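Local coordinates for protein prolyl 4-hydroxylase (Phytophthora capsici LT1534, PDB 6IUQ) that probably hydroxylates proline residues of protein substrates at the 4-position, as a 2-oxoglutarate-dependent dioxygenase with an iron(II) ion held in a double-stranded beta-helix core, at residues His115-Leu120 and Ser137-Lys142; Ala49-Glu54 and Val107-Ala112; Pro190-Pro195 and Gly256-Leu261; Arg57-Asn62 and Ala101-Lys106. All blocks are in the same frame, centred on the assembly; numbering follows the deposited sequence.

Contact 1: residues His115-Leu120 and Ser137-Lys142; sequences HSTELL and SDRTLK
Arg139 sends its guanidinium from strand 139-146 into the helix-to-helix junction at His115-Leu120, and nearly all of the contact is made by that one side chain. The close part is at NH2, which sits 3.7 Å from CD1 of Leu120; the two side chains pass at a slant, methyl against guanidinium, and Leu120 is the buried member of the pair. CG of Arg139 lies between its own backbone N and carbonyl carbon (chi1 83°), and a bend at chi3 swings the guanidinium across to the junction. The junction is where helix 108-115 gives way to helix 118-126, and Arg139 belongs to strand 139-146 of the larger sheet of the double-stranded beta-helix fold. Its NH1 hydrogen-bonds to the carbonyl of Phe114, while NH2 has a weaker bond to Phe134 O. Toward the exposed side the fit slackens: CA of His115 meets the guanidinium edge in its plane, 4.0 Å from Arg139 NH1, and Thr117 CG2 stands 4.2 Å from Arg139 NH2. Ser116 turns its hydroxyl to its own segment, where OG donates to Glu118 OE1 at 2.8 Å on the lone pair directed away from the other carboxylate oxygen.

Contact 2: residues Ala49-Glu54 and Val107-Ala112; sequences ASALLE and VPELDA
Two helices that pack beside the large sheet of the double-stranded beta-helix core meet here: the first half of helix 46-61 and the first turn of helix 108-115. The short axes pass 8.9 Å apart at a crossing angle of -111°, so the helices lie steeply across one another and touch over a small patch. Leu52 does most of the work from the first helix. Its CG lies opposite the carbonyl carbon and beside the backbone N (chi1 -69°), which carries the branched end over to the other helix although the side chain does not start out facing it. There the methyl CD2 settles against both backbone and side chains: it is 3.5 Å from the carbonyl oxygen of Glu109, 3.8 Å from CB of Glu109 and 3.7 Å from CD2 of Leu110. One methyl thus touches two successive residues of the partner helix. Ala51 adds a lighter touch, its CB 4.3 Å from CG of Glu109. That glutamate bends at chi2, and its carboxylate goes on to a salt bridge between OE2 and Arg15, which gives the buried charge a partner of opposite sign. The start of helix 108-115 is also gripped from helix 46-61, because the carboxylate of Glu55 accepts hydrogen bonds from the backbone N of Glu109 and of Leu110. Beyond the patch, Leu110 also packs on Leu59 of helix 46-61 and on Leu227 of strand 224-232, while Leu53 turns from the partner helix to rest on Tyr225 of that same strand.

Contact 3: residues Pro190-Pro195 and Gly256-Leu261; sequences PFLQQP and GFLERL
Phe191 and Leu261 pass each other at a slant, the ring bringing CD2 and CE2 up to the branch point of the leucine; CE2 of Phe191 lies 4.0 Å from CG of Leu261. Both side chains start out facing the other segment. In Leu261 the branch is trans to the backbone N (chi1 -178°), and this brings CG forward to the ring. One residue on, Leu192 takes a different course: it meets Leu258 at about a right angle, CD1 of Leu192 resting 4.0 Å from CD2 of Leu258 as methyl on methyl. The two loop side chains also brace one another, since CD2 of Leu192 sits 3.8 Å above the plane of the Phe191 ring, displaced toward its rim. Leu258 and Leu261 are three residues apart, about one helical turn, and so present themselves on one side of helix 254-262 as a pair matching the pair on the loop. Around them, Leu322 of helix 313-328 packs on both helix leucines, and Val274 of helix 271-274 on both Phe191 and Leu192. The loop backbone is held too: Leu192 N donates to the hydroxyl of Tyr275. Phe191 and Leu192 are the two central residues of a type II beta turn, closed by Gln193 N to Pro190 O at 2.8 Å, in the beta hairpin that joins strands 186-189 and 196-198 of the smaller sheet.

Contact 4: residues Arg57-Asn62 and Ala101-Lys106; sequences RWLNEN and AALRTK
Apolar packing makes up this contact, in two patches. In the first, CD2 of Leu59 meets CD1 of Leu103 at 3.9 Å, the two leucines slanting past each other; with chi1 of Leu103 at -170°, its CG is turned beside its own carbonyl carbon and the end of the chain approaches helix 46-61. In the second, the six-membered part of the Trp58 indole meets the aliphatic stem of Lys106, the side chains crossing at about a right angle. CB of Lys106 is 4.0 Å from CZ3 of Trp58, and CD of Lys106 is 4.2 Å from CH2 of Trp58. Lys106 then bends at chi4, and its end leads away from the indole. Aromatic contact continues outside the pair, where Phe5 packs edge-to-face with Trp58. Hydrogen bonding serves the second segment internally: Ala101 O accepts from Thr105 N and, at 2.6 Å, from Thr105 OG1, the two donors reaching it from opposite faces of the carbonyl plane. Backbone bonding also ties Lys106 to Phe5, near the N-terminal end of the model. The chemistry implies a junction held by shape and carbon contact, in which lysine contributes its methylene groups and not its charge.

Following the chain from its N terminus, helix 46-61 supplies the first partner of both contact 2 and contact 4. Contact 4 closes the inner loop when the chain returns at 101-106, and contact 2 closes the outer one directly afterwards at 107-112, so contact 4 nests inside it; the two contacts touch through Leu59 and Val107. Contact 1 opens next, from the end of helix 108-115, and closes a short loop onto strand 139-146; His115 touches Arg104 of contact 4. Contact 3 comes last, in series, binding the hairpin of the smaller sheet to helix 254-262 on the opposite side of the chain's centre, about 38 Å from contact 2 between centres.

Contact 1: residues His115-Leu120 and Ser137-Lys142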
# COMPACT_ATOMS: atom_id res chain seq x y z
N HIS A 115 -1.00 2.84 19.49
CA HIS A 115 -0.09 3.70 20.24
C HIS A 115 1.37 3.31 20.09
O HIS A 115 2.27 4.04 20.49
CB HIS A 115 -0.47 3.66 21.73
CG HIS A 115 -1.67 4.50 22.06
ND1 HIS A 115 -2.88 3.97 22.42
CD2 HIS A 115 -1.83 5.85 22.07
CE1 HIS A 115 -3.74 4.95 22.65
NE2 HIS A 115 -3.13 6.10 22.44
N SER A 116 1.61 2.15 19.51
CA SER A 116 2.99 1.73 19.29
C SER A 116 3.72 2.66 18.33
O SER A 116 3.16 3.13 17.33
CB SER A 116 3.02 0.29 18.76
OG SER A 116 4.27 0.03 18.18
N THR A 117 4.98 2.95 18.63
CA THR A 117 5.79 3.79 17.76
C THR A 117 7.01 3.06 17.20
O THR A 117 7.94 3.71 16.70
CB THR A 117 6.32 5.04 18.49
OG1 THR A 117 7.10 4.63 19.61
CG2 THR A 117 5.18 5.93 18.92
N GLU A 118 7.01 1.74 17.30
CA GLU A 118 8.17 0.95 16.86
C GLU A 118 8.43 1.17 15.37
O GLU A 118 9.57 1.41 14.96
CB GLU A 118 7.95 -0.53 17.16
CG GLU A 118 8.54 -0.96 18.51
CD GLU A 118 7.91 -0.22 19.69
OE1 GLU A 118 6.67 -0.06 19.69
OE2 GLU A 118 8.66 0.20 20.61
N LEU A 119 7.36 1.13 14.59
CA LEU A 119 7.46 1.34 13.16
C LEU A 119 8.00 2.73 12.85
O LEU A 119 8.94 2.87 12.07
CB LEU A 119 6.09 1.13 12.52
CG LEU A 119 5.94 1.01 11.01
CD1 LEU A 119 7.01 0.09 10.40
CD2 LEU A 119 4.54 0.47 10.75
N LEU A 120 7.42 3.74 13.48
CA LEU A 120 7.87 5.12 13.31
C LEU A 120 9.33 5.27 13.70
O LEU A 120 10.07 5.96 13.02
CB LEU A 120 6.99 6.08 14.13
CG LEU A 120 5.70 6.53 13.45
CD1 LEU A 120 4.79 7.28 14.41
CD2 LEU A 120 6.03 7.42 12.28
N SER A 137 -2.18 12.68 14.70
CA SER A 137 -2.91 13.25 13.58
C SER A 137 -2.34 12.78 12.25
O SER A 137 -3.04 12.78 11.23
CB SER A 137 -2.87 14.79 13.64
OG SER A 137 -3.65 15.26 14.72
N ASP A 138 -1.07 12.36 12.27
CA ASP A 138 -0.35 12.01 11.05
C ASP A 138 -0.13 10.49 10.90
O ASP A 138 0.82 10.04 10.26
CB ASP A 138 1.00 12.74 11.02
CG ASP A 138 0.85 14.26 11.18
OD1 ASP A 138 -0.23 14.81 10.83
OD2 ASP A 138 1.79 14.91 11.68
N ARG A 139 -1.01 9.71 11.53
CA ARG A 139 -1.04 8.27 11.34
C ARG A 139 -2.51 7.91 11.19
O ARG A 139 -3.38 8.55 11.78
CB ARG A 139 -0.39 7.50 12.51
CG ARG A 139 -1.34 7.29 13.69
CD ARG A 139 -0.67 6.69 14.92
NE ARG A 139 0.49 7.47 15.36
CZ ARG A 139 1.10 7.29 16.52
NH1 ARG A 139 0.65 6.37 17.36
NH2 ARG A 139 2.16 8.03 16.86
N THR A 140 -2.78 6.90 10.38
CA THR A 140 -4.14 6.38 10.22
C THR A 140 -4.06 4.89 10.40
O THR A 140 -3.18 4.25 9.81
CB THR A 140 -4.74 6.68 8.81
OG1 THR A 140 -4.99 8.08 8.67
CG2 THR A 140 -6.04 5.92 8.59
N LEU A 141 -4.96 4.32 11.18
CA LEU A 141 -5.00 2.87 11.30
C LEU A 141 -6.37 2.38 10.85
O LEU A 141 -7.38 2.61 11.52
CB LEU A 141 -4.70 2.45 12.74
CG LEU A 141 -4.31 0.99 12.97
CD1 LEU A 141 -3.27 0.92 14.09
CD2 LEU A 141 -5.52 0.13 13.27
N LYS A 142 -6.40 1.71 9.71
CA LYS A 142 -7.67 1.28 9.13
C LYS A 142 -7.81 -0.26 9.16
O LYS A 142 -6.86 -0.98 8.86
CB LYS A 142 -7.81 1.82 7.71
CG LYS A 142 -9.11 1.47 7.01
CD LYS A 142 -9.28 2.16 5.65
CE LYS A 142 -8.60 1.38 4.50
NZ LYS A 142 -9.08 -0.03 4.30

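Contact 2: residues Ala49-Glu54 and Val107-Ala112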
# COMPACT_ATOMS: atom_id res chain seq x y z
N ALA A 49 -0.43 -11.88 16.19
CA ALA A 49 -1.29 -11.72 15.01
C ALA A 49 -2.69 -12.32 15.20
O ALA A 49 -3.68 -11.71 14.79
CB ALA A 49 -0.63 -12.34 13.79
N SER A 50 -2.78 -13.49 15.82
CA SER A 50 -4.09 -14.09 16.10
C SER A 50 -4.94 -13.24 17.04
O SER A 50 -6.16 -13.09 16.83
CB SER A 50 -3.93 -15.49 16.73
OG SER A 50 -3.44 -16.42 15.79
N ALA A 51 -4.31 -12.73 18.09
CA ALA A 51 -4.97 -11.83 19.03
C ALA A 51 -5.59 -10.60 18.34
O ALA A 51 -6.72 -10.24 18.62
CB ALA A 51 -4.00 -11.39 20.09
N LEU A 52 -4.84 -9.98 17.43
CA LEU A 52 -5.31 -8.79 16.72
C LEU A 52 -6.51 -9.15 15.84
O LEU A 52 -7.50 -8.41 15.78
CB LEU A 52 -4.18 -8.16 15.88
CG LEU A 52 -3.02 -7.52 16.67
CD1 LEU A 52 -1.80 -7.26 15.79
CD2 LEU A 52 -3.47 -6.23 17.32
N LEU A 53 -6.42 -10.31 15.17
CA LEU A 53 -7.50 -10.82 14.32
C LEU A 53 -8.77 -11.08 15.13
O LEU A 53 -9.87 -10.71 14.70
CB LEU A 53 -7.08 -12.11 13.58
CG LEU A 53 -8.12 -12.85 12.73
CD1 LEU A 53 -8.73 -11.96 11.65
CD2 LEU A 53 -7.55 -14.15 12.11
N GLU A 54 -8.63 -11.70 16.30
CA GLU A 54 -9.79 -11.96 17.16
C GLU A 54 -10.50 -10.66 17.50
O GLU A 54 -11.73 -10.57 17.38
CB GLU A 54 -9.36 -12.71 18.43
CG GLU A 54 -9.00 -14.18 18.18
CD GLU A 54 -8.62 -14.95 19.45
OE1 GLU A 54 -9.45 -14.99 20.39
OE2 GLU A 54 -7.49 -15.53 19.50
N VAL A 107 -10.80 -2.54 22.40
CA VAL A 107 -9.90 -3.55 21.82
C VAL A 107 -8.42 -3.31 22.17
O VAL A 107 -7.67 -2.70 21.41
CB VAL A 107 -10.06 -3.60 20.29
CG1 VAL A 107 -11.26 -4.48 19.91
CG2 VAL A 107 -10.21 -2.19 19.70
N PRO A 108 -8.00 -3.83 23.33
CA PRO A 108 -6.69 -3.53 23.94
C PRO A 108 -5.47 -3.80 23.05
O PRO A 108 -4.52 -2.99 23.07
CB PRO A 108 -6.66 -4.45 25.17
CG PRO A 108 -8.09 -4.64 25.53
CD PRO A 108 -8.81 -4.72 24.19
N GLU A 109 -5.45 -4.90 22.31
CA GLU A 109 -4.30 -5.17 21.46
C GLU A 109 -4.30 -4.22 20.26
O GLU A 109 -3.24 -3.78 19.81
CB GLU A 109 -4.28 -6.63 20.99
CG GLU A 109 -4.19 -7.64 22.12
CD GLU A 109 -3.03 -7.36 23.08
OE1 GLU A 109 -1.93 -6.97 22.62
OE2 GLU A 109 -3.23 -7.50 24.31
N LEU A 110 -5.47 -3.90 19.74
CA LEU A 110 -5.53 -2.94 18.63
C LEU A 110 -5.19 -1.54 19.14
O LEU A 110 -4.56 -0.77 18.43
CB LEU A 110 -6.89 -2.96 17.95
CG LEU A 110 -7.15 -4.19 17.08
CD1 LEU A 110 -8.61 -4.25 16.62
CD2 LEU A 110 -6.19 -4.22 15.88
N ASP A 111 -5.59 -1.23 20.38
CA ASP A 111 -5.29 0.07 20.97
C ASP A 111 -3.78 0.21 21.19
O ASP A 111 -3.19 1.23 20.85
CB ASP A 111 -6.05 0.25 22.28
CG ASP A 111 -5.97 1.67 22.83
OD1 ASP A 111 -5.39 2.56 22.16
OD2 ASP A 111 -6.50 1.91 23.94
N ALA A 112 -3.16 -0.82 21.74
CA ALA A 112 -1.71 -0.85 21.90
C ALA A 112 -0.98 -0.78 20.56
O ALA A 112 0.09 -0.18 20.46
CB ALA A 112 -1.29 -2.10 22.65

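Contact 3: residues Pro190-Pro195 and Gly256-Leu261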
# COMPACT_ATOMS: atom_id res chain seq x y z
N PRO A 190 6.30 -2.01 -9.45
CA PRO A 190 7.49 -1.16 -9.44
C PRO A 190 7.69 -0.63 -10.87
O PRO A 190 7.69 -1.44 -11.80
CB PRO A 190 8.63 -2.10 -9.01
CG PRO A 190 7.94 -3.29 -8.42
CD PRO A 190 6.59 -3.40 -9.04
N PHE A 191 7.80 0.69 -11.03
CA PHE A 191 7.53 1.32 -12.32
C PHE A 191 8.45 0.78 -13.42
O PHE A 191 9.68 0.83 -13.30
CB PHE A 191 7.66 2.86 -12.19
CG PHE A 191 6.88 3.65 -13.24
CD1 PHE A 191 5.50 3.60 -13.28
CD2 PHE A 191 7.53 4.45 -14.15
CE1 PHE A 191 4.78 4.33 -14.21
CE2 PHE A 191 6.82 5.19 -15.10
CZ PHE A 191 5.45 5.12 -15.13
N LEU A 192 7.83 0.24 -14.47
CA LEU A 192 8.50 -0.36 -15.64
C LEU A 192 9.20 -1.69 -15.35
O LEU A 192 9.86 -2.21 -16.22
CB LEU A 192 9.52 0.62 -16.25
CG LEU A 192 9.08 2.06 -16.53
CD1 LEU A 192 10.22 2.78 -17.22
CD2 LEU A 192 7.79 2.13 -17.37
N GLN A 193 9.05 -2.26 -14.16
CA GLN A 193 9.64 -3.56 -13.85
C GLN A 193 8.61 -4.65 -14.00
O GLN A 193 7.47 -4.37 -14.34
CB GLN A 193 10.19 -3.62 -12.41
CG GLN A 193 11.12 -2.49 -12.02
CD GLN A 193 12.19 -2.24 -13.04
OE1 GLN A 193 12.41 -1.10 -13.43
NE2 GLN A 193 12.86 -3.30 -13.50
N GLN A 194 8.99 -5.88 -13.72
CA GLN A 194 8.04 -6.96 -13.64
C GLN A 194 7.15 -6.75 -12.43
O GLN A 194 7.64 -6.34 -11.38
CB GLN A 194 8.75 -8.32 -13.55
CG GLN A 194 8.99 -8.99 -14.90
CD GLN A 194 7.72 -9.06 -15.77
OE1 GLN A 194 7.34 -8.09 -16.45
NE2 GLN A 194 7.05 -10.20 -15.72
N PRO A 195 5.84 -7.00 -12.57
CA PRO A 195 4.93 -6.88 -11.43
C PRO A 195 5.26 -7.89 -10.34
O PRO A 195 5.87 -8.94 -10.60
CB PRO A 195 3.56 -7.17 -12.05
CG PRO A 195 3.73 -6.99 -13.52
CD PRO A 195 5.14 -7.39 -13.81
N GLY A 256 20.03 5.18 -15.75
CA GLY A 256 20.04 6.11 -14.63
C GLY A 256 18.81 7.01 -14.63
O GLY A 256 18.23 7.28 -13.58
N PHE A 257 18.43 7.46 -15.81
CA PHE A 257 17.23 8.25 -16.01
C PHE A 257 15.96 7.44 -15.69
O PHE A 257 15.06 7.95 -15.03
CB PHE A 257 17.19 8.76 -17.45
CG PHE A 257 15.87 9.36 -17.86
CD1 PHE A 257 14.85 8.56 -18.36
CD2 PHE A 257 15.66 10.72 -17.75
CE1 PHE A 257 13.63 9.12 -18.74
CE2 PHE A 257 14.45 11.29 -18.13
CZ PHE A 257 13.44 10.49 -18.63
N LEU A 258 15.89 6.20 -16.17
CA LEU A 258 14.73 5.35 -15.87
C LEU A 258 14.66 5.05 -14.38
O LEU A 258 13.58 5.00 -13.80
CB LEU A 258 14.79 4.05 -16.68
CG LEU A 258 14.63 4.33 -18.18
CD1 LEU A 258 14.77 3.06 -19.03
CD2 LEU A 258 13.29 5.02 -18.42
N GLU A 259 15.83 4.88 -13.76
CA GLU A 259 15.93 4.57 -12.34
C GLU A 259 15.43 5.73 -11.46
O GLU A 259 14.72 5.50 -10.48
CB GLU A 259 17.37 4.18 -12.00
CG GLU A 259 17.55 3.38 -10.72
CD GLU A 259 17.05 1.93 -10.79
OE1 GLU A 259 16.31 1.53 -11.73
OE2 GLU A 259 17.39 1.18 -9.87
N ARG A 260 15.74 6.98 -11.82
CA ARG A 260 15.18 8.13 -11.10
C ARG A 260 13.66 8.20 -11.28
O ARG A 260 12.93 8.58 -10.36
CB ARG A 260 15.81 9.45 -11.55
CG ARG A 260 17.30 9.56 -11.24
CD ARG A 260 17.80 11.01 -11.28
NE ARG A 260 17.45 11.71 -12.51
CZ ARG A 260 18.12 11.60 -13.66
NH1 ARG A 260 19.18 10.81 -13.75
NH2 ARG A 260 17.71 12.28 -14.72
N LEU A 261 13.18 7.84 -12.46
CA LEU A 261 11.75 7.81 -12.76
C LEU A 261 11.04 6.78 -11.89
O LEU A 261 10.00 7.07 -11.30
CB LEU A 261 11.52 7.52 -14.25
CG LEU A 261 10.10 7.50 -14.79
CD1 LEU A 261 9.28 8.68 -14.27
CD2 LEU A 261 10.13 7.53 -16.32

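Contact 4: residues Arg57-Asn62 and Ala101-Lys106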
# COMPACT_ATOMS: atom_id res chain seq x y z
N ARG A 57 -12.44 -9.45 14.45
CA ARG A 57 -13.65 -10.22 14.23
C ARG A 57 -14.74 -9.80 15.22
O ARG A 57 -15.91 -9.72 14.87
CB ARG A 57 -13.37 -11.72 14.37
CG ARG A 57 -12.63 -12.35 13.20
CD ARG A 57 -12.98 -13.83 13.15
NE ARG A 57 -11.96 -14.67 12.53
CZ ARG A 57 -11.87 -14.93 11.23
NH1 ARG A 57 -12.74 -14.39 10.38
NH2 ARG A 57 -10.92 -15.74 10.78
N TRP A 58 -14.33 -9.51 16.45
CA TRP A 58 -15.26 -9.03 17.45
C TRP A 58 -15.88 -7.70 17.04
O TRP A 58 -17.09 -7.51 17.15
CB TRP A 58 -14.58 -8.89 18.80
CG TRP A 58 -15.53 -8.50 19.87
CD1 TRP A 58 -16.30 -9.34 20.63
CD2 TRP A 58 -15.84 -7.17 20.29
NE1 TRP A 58 -17.07 -8.61 21.50
CE2 TRP A 58 -16.81 -7.27 21.32
CE3 TRP A 58 -15.40 -5.90 19.91
CZ2 TRP A 58 -17.32 -6.16 21.97
CZ3 TRP A 58 -15.92 -4.80 20.55
CH2 TRP A 58 -16.87 -4.94 21.57
N LEU A 59 -15.04 -6.78 16.57
CA LEU A 59 -15.52 -5.49 16.11
C LEU A 59 -16.55 -5.68 15.01
O LEU A 59 -17.55 -4.95 14.94
CB LEU A 59 -14.36 -4.64 15.60
CG LEU A 59 -13.46 -4.07 16.69
CD1 LEU A 59 -12.27 -3.39 16.06
CD2 LEU A 59 -14.25 -3.11 17.57
N ASN A 60 -16.31 -6.67 14.17
CA ASN A 60 -17.21 -6.98 13.07
C ASN A 60 -18.53 -7.63 13.51
O ASN A 60 -19.58 -7.40 12.90
CB ASN A 60 -16.51 -7.89 12.07
CG ASN A 60 -17.33 -8.11 10.83
OD1 ASN A 60 -17.68 -7.16 10.13
ND2 ASN A 60 -17.65 -9.38 10.54
N GLU A 61 -18.48 -8.45 14.56
CA GLU A 61 -19.68 -9.06 15.13
C GLU A 61 -20.56 -8.01 15.79
O GLU A 61 -21.78 -8.13 15.82
CB GLU A 61 -19.32 -10.12 16.17
CG GLU A 61 -18.82 -11.45 15.63
CD GLU A 61 -18.22 -12.33 16.73
OE1 GLU A 61 -17.52 -11.79 17.62
OE2 GLU A 61 -18.47 -13.56 16.72
N ASN A 62 -19.93 -6.98 16.34
CA ASN A 62 -20.69 -5.96 17.03
C ASN A 62 -20.87 -4.74 16.16
O ASN A 62 -20.95 -3.60 16.63
CB ASN A 62 -20.01 -5.63 18.36
CG ASN A 62 -20.07 -6.80 19.32
OD1 ASN A 62 -19.32 -7.77 19.19
ND2 ASN A 62 -20.98 -6.73 20.29
N ALA A 101 -10.81 7.12 20.17
CA ALA A 101 -10.38 6.51 21.44
C ALA A 101 -11.50 5.70 22.11
O ALA A 101 -11.23 4.74 22.84
CB ALA A 101 -9.89 7.58 22.41
N ALA A 102 -12.74 6.10 21.87
CA ALA A 102 -13.90 5.43 22.43
C ALA A 102 -13.98 4.00 21.91
O ALA A 102 -14.33 3.07 22.63
CB ALA A 102 -15.18 6.19 22.10
N LEU A 103 -13.65 3.86 20.63
CA LEU A 103 -13.65 2.57 19.96
C LEU A 103 -12.45 1.75 20.39
O LEU A 103 -12.55 0.55 20.67
CB LEU A 103 -13.65 2.78 18.45
CG LEU A 103 -13.89 1.56 17.56
CD1 LEU A 103 -14.94 0.68 18.19
CD2 LEU A 103 -14.34 2.04 16.20
N ARG A 104 -11.30 2.42 20.47
CA ARG A 104 -10.04 1.75 20.73
C ARG A 104 -10.02 1.12 22.10
O ARG A 104 -9.41 0.07 22.29
CB ARG A 104 -8.89 2.73 20.59
CG ARG A 104 -7.98 2.41 19.45
CD ARG A 104 -6.85 3.38 19.42
NE ARG A 104 -7.31 4.67 18.95
CZ ARG A 104 -7.14 5.81 19.60
NH1 ARG A 104 -6.50 5.82 20.76
NH2 ARG A 104 -7.61 6.93 19.08
N THR A 105 -10.69 1.76 23.05
CA THR A 105 -10.80 1.25 24.42
C THR A 105 -11.47 -0.12 24.48
O THR A 105 -11.27 -0.87 25.44
CB THR A 105 -11.57 2.25 25.31
OG1 THR A 105 -11.03 3.57 25.12
CG2 THR A 105 -11.46 1.87 26.79
N LYS A 106 -12.24 -0.47 23.46
CA LYS A 106 -12.88 -1.78 23.43
C LYS A 106 -11.92 -2.89 23.04
O LYS A 106 -12.20 -4.05 23.31
CB LYS A 106 -14.08 -1.78 22.47
CG LYS A 106 -15.12 -0.72 22.78
CD LYS A 106 -16.30 -0.79 21.82
CE LYS A 106 -17.41 0.18 22.23
NZ LYS A 106 -17.94 -0.11 23.61